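Local coordinates for type III Pentaketide Synthase (Neurospora crassa, PDB 3EUO), which is a type III polyketide synthase of the chalcone synthase family, probably an acyltransferase that extends acyl-CoA starters with malonyl units to pentaketides, at residues L3-L8 with S206-S211. Numbering follows the deposited sequence.
Sequences LSITGL and SAVILS
Leu8 and Val208 run alongside each other in the same direction, Leu8 CD2 3.7 Å from Val208 CG1. On that same face Ile5 sits between two partners: its CG2 reaches Val208 CB at 4.0 Å, while CG1 touches Leu210 CD1, the two side chains meeting at a slant. With CG of Leu210 trans to its own amide nitrogen (chi1 -169°), a chi2 of 68° brings CD1 over the face of the Ser4 carbonyl, 3.5 Å from Ser4 O.

At the Ser4 end the antiparallel pairing is regular: Ser4 and Ser211 exchange two backbone hydrogen bonds, the one from Ser211 N to Ser4 O almost straight at 178°. Farther along, Thr6 N donates to Ile209 O but Ile209 N donates to Gly7 O, two residues set against one: a beta bulge. There Thr6 turns over the Ile209 side chain, its OG1 3.4 Å from Ile209 CG2, and the buried Gly7 N finds no hydrogen-bonding partner.

In this thiolase-type fold the pair lies inside the sheet, strand 168-175 beyond 206-211 and strand 224-233 beyond 3-8. Helix 145-162 packs on Leu3, Val208 and Leu210, helix 334-342 on Leu8 and Val208, and helix 70-96 meets Thr6 and Ile209 from the other face.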
loop_
_atom_site.group_PDB
_atom_site.type_symbol
_atom_site.label_atom_id
_atom_site.label_comp_id
_atom_site.label_asym_id
_atom_site.label_seq_id
_atom_site.Cartn_x
_atom_site.Cartn_y
_atom_site.Cartn_z
ATOM N N LEU A 3 -19.809 -0.805 -13.706
ATOM C CA LEU A 3 -19.271 -0.890 -12.349
ATOM C C LEU A 3 -20.371 -0.580 -11.349
ATOM O O LEU A 3 -21.017 0.473 -11.442
ATOM C CB LEU A 3 -18.108 0.092 -12.164
ATOM C CG LEU A 3 -16.905 -0.076 -13.089
ATOM C CD1 LEU A 3 -15.939 1.085 -12.943
ATOM C CD2 LEU A 3 -16.202 -1.411 -12.825
ATOM N N SER A 4 -20.591 -1.489 -10.404
ATOM C CA SER A 4 -21.638 -1.300 -9.412
ATOM C C SER A 4 -21.205 -1.777 -8.032
ATOM O O SER A 4 -20.478 -2.774 -7.906
ATOM C CB SER A 4 -22.930 -2.004 -9.838
ATOM O OG SER A 4 -22.777 -3.414 -9.805
ATOM N N ILE A 5 -21.654 -1.049 -7.012
ATOM C CA ILE A 5 -21.481 -1.453 -5.616
ATOM C C ILE A 5 -22.668 -2.333 -5.251
ATOM O O ILE A 5 -23.802 -1.861 -5.191
ATOM C CB ILE A 5 -21.383 -0.225 -4.671
ATOM C CG1 ILE A 5 -20.108 0.583 -4.967
ATOM C CG2 ILE A 5 -21.428 -0.664 -3.201
ATOM C CD1 ILE A 5 -20.030 1.953 -4.248
ATOM N N THR A 6 -22.397 -3.614 -5.018
ATOM C CA THR A 6 -23.459 -4.610 -4.830
ATOM C C THR A 6 -23.678 -4.991 -3.366
ATOM O O THR A 6 -24.657 -5.662 -3.027
ATOM C CB THR A 6 -23.203 -5.867 -5.655
ATOM O OG1 THR A 6 -21.892 -6.359 -5.369
ATOM C CG2 THR A 6 -23.310 -5.564 -7.143
ATOM N N GLY A 7 -22.772 -4.554 -2.499
ATOM C CA GLY A 7 -22.954 -4.727 -1.060
ATOM C C GLY A 7 -22.106 -3.740 -0.289
ATOM O O GLY A 7 -21.078 -3.281 -0.788
ATOM N N LEU A 8 -22.550 -3.405 0.920
ATOM C CA LEU A 8 -21.775 -2.572 1.837
ATOM C C LEU A 8 -21.909 -3.163 3.226
ATOM O O LEU A 8 -22.960 -3.715 3.574
ATOM C CB LEU A 8 -22.278 -1.118 1.855
ATOM C CG LEU A 8 -22.348 -0.306 0.561
ATOM C CD1 LEU A 8 -23.726 -0.440 -0.107
ATOM C CD2 LEU A 8 -22.045 1.164 0.850
ATOM N N SER A 206 -15.006 -0.675 7.432
ATOM C CA SER A 206 -16.106 -0.633 6.487
ATOM C C SER A 206 -15.654 -1.238 5.177
ATOM O O SER A 206 -14.473 -1.196 4.843
ATOM C CB SER A 206 -16.578 0.798 6.271
ATOM O OG SER A 206 -15.524 1.606 5.793
ATOM N N ALA A 207 -16.601 -1.809 4.441
ATOM C CA ALA A 207 -16.279 -2.498 3.197
ATOM C C ALA A 207 -17.391 -2.353 2.180
ATOM O O ALA A 207 -18.557 -2.179 2.541
ATOM C CB ALA A 207 -15.999 -3.975 3.470
ATOM N N VAL A 208 -17.009 -2.389 0.906
ATOM C CA VAL A 208 -17.964 -2.522 -0.187
ATOM C C VAL A 208 -17.500 -3.622 -1.134
ATOM O O VAL A 208 -16.316 -3.967 -1.181
ATOM C CB VAL A 208 -18.203 -1.198 -0.980
ATOM C CG1 VAL A 208 -18.679 -0.075 -0.045
ATOM C CG2 VAL A 208 -16.957 -0.772 -1.760
ATOM N N ILE A 209 -18.452 -4.188 -1.869
ATOM C CA ILE A 209 -18.129 -5.047 -2.993
ATOM C C ILE A 209 -18.325 -4.235 -4.260
ATOM O O ILE A 209 -19.407 -3.679 -4.474
ATOM C CB ILE A 209 -19.039 -6.293 -3.057
ATOM C CG1 ILE A 209 -18.927 -7.107 -1.754
ATOM C CG2 ILE A 209 -18.707 -7.105 -4.309
ATOM C CD1 ILE A 209 -17.501 -7.613 -1.441
ATOM N N LEU A 210 -17.268 -4.124 -5.062
ATOM C CA LEU A 210 -17.379 -3.514 -6.389
ATOM C C LEU A 210 -17.315 -4.607 -7.438
ATOM O O LEU A 210 -16.338 -5.366 -7.498
ATOM C CB LEU A 210 -16.275 -2.484 -6.644
ATOM C CG LEU A 210 -16.460 -1.598 -7.888
ATOM C CD1 LEU A 210 -17.656 -0.638 -7.731
ATOM C CD2 LEU A 210 -15.191 -0.810 -8.189
ATOM N N SER A 211 -18.360 -4.683 -8.258
ATOM C CA SER A 211 -18.446 -5.669 -9.331
ATOM C C SER A 211 -18.322 -5.000 -10.692
ATOM O O SER A 211 -18.757 -3.857 -10.862
ATOM C CB SER A 211 -19.792 -6.403 -9.253
ATOM O OG SER A 211 -19.942 -7.296 -10.349
#